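Local coordinates for rhusiopathiae surface protein B (PDB 3V10) that probably binds collagen as a cell-wall-attached surface adhesin, the chain here being the collagen-binding domain of the longer protein, at residues 88-93 and 113-118; 65-70 and 308-313; 11-16 and 137-142. All coordinates share one frame; numbering follows the deposited sequence.

Contact 1. Residues 88-93 and 113-118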
# COMPACT_ATOMS: atom_id res chain seq x y z
N GLY A 88 -1.92 -22.76 11.44
CA GLY A 88 -0.62 -22.32 11.01
C GLY A 88 -0.28 -20.94 11.52
O GLY A 88 -1.10 -20.26 12.13
N GLU A 89 0.95 -20.53 11.26
CA GLU A 89 1.43 -19.24 11.69
C GLU A 89 2.38 -18.68 10.64
O GLU A 89 3.30 -19.37 10.20
CB GLU A 89 2.15 -19.39 13.03
CG GLU A 89 2.71 -18.12 13.63
CD GLU A 89 3.27 -18.36 15.01
OE1 GLU A 89 2.50 -18.80 15.89
OE2 GLU A 89 4.48 -18.13 15.22
N LEU A 90 2.15 -17.44 10.24
CA LEU A 90 3.01 -16.78 9.26
C LEU A 90 3.88 -15.75 9.95
O LEU A 90 3.38 -14.93 10.73
CB LEU A 90 2.18 -16.07 8.19
CG LEU A 90 1.60 -16.88 7.04
CD1 LEU A 90 0.68 -15.98 6.22
CD2 LEU A 90 2.73 -17.42 6.17
N THR A 91 5.17 -15.81 9.68
CA THR A 91 6.10 -14.85 10.25
C THR A 91 6.70 -14.05 9.10
O THR A 91 7.27 -14.61 8.17
CB THR A 91 7.23 -15.54 11.04
OG1 THR A 91 6.66 -16.26 12.15
CG2 THR A 91 8.22 -14.50 11.57
N PHE A 92 6.55 -12.73 9.17
CA PHE A 92 7.05 -11.85 8.12
C PHE A 92 8.42 -11.31 8.52
O PHE A 92 8.55 -10.58 9.50
CB PHE A 92 6.05 -10.71 7.91
CG PHE A 92 4.66 -11.18 7.57
CD1 PHE A 92 4.28 -11.38 6.25
CD2 PHE A 92 3.76 -11.49 8.58
CE1 PHE A 92 3.01 -11.89 5.94
CE2 PHE A 92 2.50 -12.00 8.28
CZ PHE A 92 2.13 -12.20 6.96
N ASN A 93 9.44 -11.69 7.74
CA ASN A 93 10.81 -11.27 8.01
C ASN A 93 11.43 -10.57 6.79
O ASN A 93 12.34 -11.10 6.15
CB ASN A 93 11.66 -12.50 8.37
CG ASN A 93 11.18 -13.18 9.65
OD1 ASN A 93 11.14 -14.41 9.73
ND2 ASN A 93 10.83 -12.39 10.65
N GLY A 113 -4.69 -25.16 1.58
CA GLY A 113 -4.60 -23.79 2.06
C GLY A 113 -4.18 -22.81 0.99
O GLY A 113 -3.69 -23.20 -0.07
N THR A 114 -4.38 -21.54 1.29
CA THR A 114 -4.06 -20.47 0.37
C THR A 114 -3.39 -19.33 1.12
O THR A 114 -3.69 -19.08 2.29
CB THR A 114 -5.35 -19.93 -0.30
OG1 THR A 114 -6.19 -21.03 -0.67
CG2 THR A 114 -5.01 -19.14 -1.55
N ILE A 115 -2.47 -18.65 0.45
CA ILE A 115 -1.78 -17.52 1.06
C ILE A 115 -1.79 -16.38 0.05
O ILE A 115 -1.40 -16.57 -1.10
CB ILE A 115 -0.32 -17.85 1.39
CG1 ILE A 115 -0.25 -18.94 2.45
CG2 ILE A 115 0.40 -16.58 1.86
CD1 ILE A 115 1.16 -19.37 2.81
N ASN A 116 -2.25 -15.22 0.49
CA ASN A 116 -2.28 -14.04 -0.37
C ASN A 116 -1.33 -13.05 0.28
O ASN A 116 -1.69 -12.34 1.22
CB ASN A 116 -3.70 -13.50 -0.47
CG ASN A 116 -4.62 -14.44 -1.22
OD1 ASN A 116 -4.66 -14.44 -2.45
ND2 ASN A 116 -5.36 -15.26 -0.48
N LEU A 117 -0.10 -13.03 -0.22
CA LEU A 117 0.96 -12.18 0.32
C LEU A 117 1.04 -10.82 -0.36
O LEU A 117 0.98 -10.72 -1.58
CB LEU A 117 2.30 -12.91 0.18
CG LEU A 117 3.60 -12.18 0.54
CD1 LEU A 117 3.65 -11.89 2.03
CD2 LEU A 117 4.78 -13.06 0.14
N LYS A 118 1.19 -9.78 0.44
CA LYS A 118 1.30 -8.42 -0.07
C LYS A 118 2.74 -7.97 0.11
O LYS A 118 3.34 -8.22 1.16
CB LYS A 118 0.35 -7.49 0.69
CG LYS A 118 -1.10 -7.94 0.65
CD LYS A 118 -1.55 -8.13 -0.79
CE LYS A 118 -2.97 -8.66 -0.87
NZ LYS A 118 -3.97 -7.66 -0.39
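The Phe92 ring meets Leu117 with its edge: Leu117 CD1 lies close to the ring plane, 4.0 Å from Phe92 CE1. Met73 and Ile97 of the neighbouring strands, and Arg67 and Asp310 from loops, also touch Phe92. The Phe92 and Leu117 side chains run antiparallel as they pass. On the Leu117 side, CG anti to the backbone N (chi1 174°) together with a chi2 of 67° carries CD1 to the ring edge, although the side chain does not start out aimed at Phe92. Two residues back, Leu90 and Ile115 point at one another and their CD2 and CD1 methyls meet at 4.2 Å with the side chains inclined to each other. The CA atoms of Leu90 and Ile115 are 9.5 Å apart and no hydrogen bond joins the segments, so this is packing between facing strands, not pairing within a sheet. It is the interior of the Ig-like domain, where strand 85-93, bonded to strands 71-77 and 96-101, lies over strand 112-123, bonded to strands 28-35, 61-65 and 311-315. All four touching residues are buried and carbon-only at their points of contact. Ile97 lies against Leu90, Phe92 and Leu117 alike, while Phe34 touches Ile115 and Phe30 touches Leu117 from strand 28-35.

Contact 2. Residues 65-70 and 308-313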
# COMPACT_ATOMS: atom_id res chain seq x y z
N SER A 65 7.96 -7.62 2.79
CA SER A 65 6.64 -7.58 3.41
C SER A 65 6.41 -6.16 3.92
O SER A 65 7.36 -5.41 4.14
CB SER A 65 6.59 -8.57 4.58
OG SER A 65 5.48 -8.32 5.43
N LEU A 66 5.15 -5.77 4.09
CA LEU A 66 4.84 -4.43 4.60
C LEU A 66 4.98 -4.41 6.11
O LEU A 66 5.01 -3.35 6.74
CB LEU A 66 3.40 -4.04 4.26
CG LEU A 66 3.04 -3.53 2.86
CD1 LEU A 66 3.42 -4.55 1.80
CD2 LEU A 66 1.53 -3.25 2.83
N ARG A 67 5.05 -5.60 6.70
CA ARG A 67 5.15 -5.75 8.15
C ARG A 67 6.57 -5.58 8.71
O ARG A 67 7.56 -5.72 7.98
CB ARG A 67 4.61 -7.12 8.56
CG ARG A 67 3.23 -7.48 8.01
CD ARG A 67 2.17 -6.48 8.45
NE ARG A 67 2.09 -6.35 9.90
CZ ARG A 67 1.53 -7.24 10.71
NH1 ARG A 67 0.99 -8.34 10.22
NH2 ARG A 67 1.53 -7.04 12.02
N ALA A 68 6.65 -5.28 10.00
CA ALA A 68 7.94 -5.14 10.66
C ALA A 68 8.56 -6.54 10.74
O ALA A 68 7.83 -7.53 10.75
CB ALA A 68 7.76 -4.59 12.07
N MET A 69 9.89 -6.62 10.79
CA MET A 69 10.56 -7.92 10.87
C MET A 69 10.08 -8.63 12.14
O MET A 69 9.94 -8.00 13.19
CB MET A 69 12.09 -7.72 10.90
CG MET A 69 12.93 -9.01 11.02
SD MET A 69 14.75 -8.76 10.79
CE MET A 69 15.25 -8.16 12.40
N GLY A 70 9.80 -9.92 12.02
CA GLY A 70 9.34 -10.68 13.17
C GLY A 70 7.84 -10.63 13.44
O GLY A 70 7.38 -11.19 14.42
N MET A 308 -3.98 -3.69 1.24
CA MET A 308 -2.62 -4.08 1.58
C MET A 308 -2.48 -5.14 2.67
O MET A 308 -1.38 -5.37 3.18
CB MET A 308 -1.82 -2.83 1.95
CG MET A 308 -2.36 -1.98 3.11
SD MET A 308 -3.86 -0.94 2.85
CE MET A 308 -4.69 -1.35 4.34
N PHE A 309 -3.58 -5.81 3.01
CA PHE A 309 -3.56 -6.84 4.05
C PHE A 309 -3.20 -8.23 3.55
O PHE A 309 -3.66 -8.67 2.49
CB PHE A 309 -4.93 -6.91 4.75
CG PHE A 309 -5.23 -5.73 5.64
CD1 PHE A 309 -4.59 -5.59 6.87
CD2 PHE A 309 -6.17 -4.79 5.26
CE1 PHE A 309 -4.88 -4.52 7.72
CE2 PHE A 309 -6.48 -3.71 6.10
CZ PHE A 309 -5.83 -3.57 7.33
N ASP A 310 -2.38 -8.94 4.33
CA ASP A 310 -2.02 -10.30 3.99
C ASP A 310 -3.15 -11.16 4.52
O ASP A 310 -3.82 -10.79 5.48
CB ASP A 310 -0.72 -10.71 4.69
CG ASP A 310 0.45 -9.85 4.27
OD1 ASP A 310 0.88 -9.99 3.11
OD2 ASP A 310 0.94 -9.04 5.09
N ASP A 311 -3.40 -12.29 3.88
CA ASP A 311 -4.45 -13.18 4.36
C ASP A 311 -4.07 -14.60 4.02
O ASP A 311 -3.27 -14.84 3.12
CB ASP A 311 -5.81 -12.80 3.75
CG ASP A 311 -5.88 -13.00 2.26
OD1 ASP A 311 -5.80 -14.16 1.81
OD2 ASP A 311 -6.01 -11.99 1.53
N ALA A 312 -4.63 -15.55 4.76
CA ALA A 312 -4.34 -16.96 4.54
C ALA A 312 -5.43 -17.79 5.19
O ALA A 312 -6.04 -17.36 6.17
CB ALA A 312 -2.98 -17.31 5.12
N THR A 313 -5.66 -18.98 4.65
CA THR A 313 -6.67 -19.87 5.18
C THR A 313 -6.28 -21.32 4.91
O THR A 313 -5.53 -21.59 3.97
CB THR A 313 -8.04 -19.61 4.53
OG1 THR A 313 -8.94 -20.67 4.86
CG2 THR A 313 -7.89 -19.52 3.02
O HOH W 1 3.19 -8.24 3.89
O HOH W 2 0.25 -9.23 7.80
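Leu66, Met308 and Asp310 contribute most of the buried surface. Leu66 sends its CD2 methyl across the Met308 side chain at about a right angle, and CD2 comes to 3.5 Å from Met308 CB, tighter than usual for two carbons. Met308 CG sits between the backbone N and the carbonyl carbon (chi1 58°), and further bends carry the sulfur end away, leaving the root of the side chain as the touching surface. Phe173 of strand 167-173 packs on both residues. Asp310 OD2 accepts from two waters: water 1, which itself accepts from Leu66 N at 3.2 Å, and water 2, which accepts from Arg67 NH1 at 2.7 Å in the guanidinium plane. The other oxygen, OD1, takes the backbone N-H of Lys118. Arg67 NH1 and Asp310 OD2 remain 5.2 Å apart, the guanidinium and carboxylate planes only 24° apart. Strand 311-315 joins the first domain's sheet after the chain has passed through the second, consistent with the latch of the Collagen Hug model. The loop is thus joined to the residues leading into strand 311-315 by one tight apolar touch and by solvent-mediated bonds, the opposite charges probably attracting each other without a direct salt bridge.

Contact 3. Residues 11-16 and 137-142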
# COMPACT_ATOMS: atom_id res chain seq x y z
N THR A 11 0.02 -26.10 -5.44
CA THR A 11 -0.93 -26.26 -6.54
C THR A 11 -1.30 -25.01 -7.33
O THR A 11 -1.92 -25.11 -8.40
CB THR A 11 -2.25 -26.87 -6.01
OG1 THR A 11 -2.85 -25.96 -5.08
CG2 THR A 11 -1.98 -28.19 -5.31
N GLN A 12 -0.94 -23.83 -6.83
CA GLN A 12 -1.26 -22.60 -7.53
C GLN A 12 -0.27 -21.50 -7.20
O GLN A 12 0.24 -21.42 -6.08
CB GLN A 12 -2.68 -22.12 -7.17
CG GLN A 12 -3.79 -23.04 -7.68
CD GLN A 12 -5.18 -22.58 -7.24
OE1 GLN A 12 -5.32 -21.61 -6.50
NE2 GLN A 12 -6.20 -23.30 -7.70
N PHE A 13 0.01 -20.64 -8.18
CA PHE A 13 0.95 -19.54 -7.97
C PHE A 13 0.71 -18.44 -9.00
O PHE A 13 0.72 -18.69 -10.21
CB PHE A 13 2.39 -20.04 -8.07
CG PHE A 13 3.41 -18.95 -7.98
CD1 PHE A 13 3.34 -17.99 -6.97
CD2 PHE A 13 4.44 -18.86 -8.91
CE1 PHE A 13 4.28 -16.96 -6.89
CE2 PHE A 13 5.39 -17.83 -8.84
CZ PHE A 13 5.30 -16.88 -7.83
N ASP A 14 0.51 -17.22 -8.52
CA ASP A 14 0.27 -16.10 -9.42
C ASP A 14 0.70 -14.76 -8.83
O ASP A 14 0.63 -14.55 -7.62
CB ASP A 14 -1.21 -16.05 -9.80
CG ASP A 14 -1.48 -15.17 -10.99
OD1 ASP A 14 -0.70 -15.23 -11.97
OD2 ASP A 14 -2.48 -14.42 -10.96
N VAL A 15 1.16 -13.86 -9.69
CA VAL A 15 1.61 -12.54 -9.26
C VAL A 15 0.79 -11.42 -9.90
O VAL A 15 0.53 -11.43 -11.10
CB VAL A 15 3.09 -12.30 -9.63
CG1 VAL A 15 3.55 -10.95 -9.09
CG2 VAL A 15 3.95 -13.43 -9.09
N ASN A 16 0.39 -10.46 -9.08
CA ASN A 16 -0.40 -9.32 -9.54
C ASN A 16 0.11 -8.05 -8.87
O ASN A 16 0.56 -8.07 -7.73
CB ASN A 16 -1.88 -9.54 -9.21
CG ASN A 16 -2.52 -10.65 -10.05
OD1 ASN A 16 -2.75 -10.49 -11.24
ND2 ASN A 16 -2.79 -11.78 -9.41
N THR A 137 10.45 -14.64 -10.58
CA THR A 137 10.48 -15.36 -9.32
C THR A 137 9.46 -16.48 -9.16
O THR A 137 8.40 -16.49 -9.81
CB THR A 137 10.27 -14.35 -8.15
OG1 THR A 137 10.50 -14.99 -6.89
CG2 THR A 137 8.84 -13.81 -8.18
N ASN A 138 9.80 -17.44 -8.31
CA ASN A 138 8.91 -18.54 -7.96
C ASN A 138 8.90 -18.55 -6.43
O ASN A 138 8.62 -19.56 -5.80
CB ASN A 138 9.43 -19.89 -8.50
CG ASN A 138 10.86 -20.18 -8.11
OD1 ASN A 138 11.41 -19.57 -7.19
ND2 ASN A 138 11.48 -21.14 -8.80
N LEU A 139 9.20 -17.38 -5.86
CA LEU A 139 9.26 -17.19 -4.40
C LEU A 139 10.19 -18.18 -3.72
O LEU A 139 10.07 -18.43 -2.52
CB LEU A 139 7.87 -17.29 -3.78
CG LEU A 139 6.91 -16.13 -4.07
CD1 LEU A 139 5.59 -16.35 -3.35
CD2 LEU A 139 7.56 -14.82 -3.62
N GLY A 140 11.12 -18.74 -4.48
CA GLY A 140 12.06 -19.70 -3.91
C GLY A 140 11.54 -21.12 -3.86
O GLY A 140 12.26 -22.03 -3.45
N LEU A 141 10.30 -21.33 -4.29
CA LEU A 141 9.71 -22.67 -4.29
C LEU A 141 10.15 -23.37 -5.57
O LEU A 141 9.57 -23.16 -6.65
CB LEU A 141 8.19 -22.55 -4.19
CG LEU A 141 7.71 -21.67 -3.03
CD1 LEU A 141 6.20 -21.46 -3.10
CD2 LEU A 141 8.09 -22.31 -1.70
N GLY A 142 11.19 -24.19 -5.45
CA GLY A 142 11.76 -24.89 -6.58
C GLY A 142 10.88 -25.72 -7.50
O GLY A 142 11.26 -25.96 -8.65
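A chi1 of 175° swings the Phe13 ring away from its own backbone N and toward the loop at 137-142, and Leu139, whose CG lies beside its own backbone N (chi1 -71°), turns its isobutyl group to meet it. Leu139 CD1 reaches Phe13 CE1 at 3.8 Å, approaching obliquely. Across CZ, at CE2, the ring meets backbone: Thr137 O lies near the ring plane, 3.4 Å from Phe13 CE2, where the weakly positive C-H edge probably suits a carbonyl oxygen. Asn138 CA, 3.7 Å from the same CE2, comes in at a slant. The loop offers these atoms because it is tightly folded. A type I' beta turn runs from Asn138 to Leu141, closed by Leu141 N to Asn138 O at 2.9 Å. An ST turn (Leu139 N to Thr137 OG1, 2.9 Å) and an Asx turn (Gly140 N to Asn138 OD1, 2.8 Å) brace it, and Leu139 and Gly140 both have positive phi. The loop packs on the side of strand 10-16 that bears Phe13, and that strand pairs with 28-35 in the Ig-like domain; a backbone bond of Leu139 with Thr54 ties the loop to strand 50-54. Leu144 also touches Phe13, and Gln147 NE2 bonds to Phe13 O.

Contacts 1 and 2 are directly joined, their centres about 7 Å apart: besides the Lys118 N to Asp310 OD1 link (2.7 Å), Asn116 ND2 lies 2.6 Å from Asp311 OD1, both probable hydrogen bonds, so strand 112-123 serves both the domain interior and the incoming strand 311-315. Contact 3 is separate, its centre about 13 Å from that of contact 1 and about 17 Å from that of contact 2, with nearest atoms about 5 Å and 10 Å away. All three reach the same curled sheet. Along the chain contact 1 is nested inside the loops closed by the other two, while contacts 2 and 3 cross.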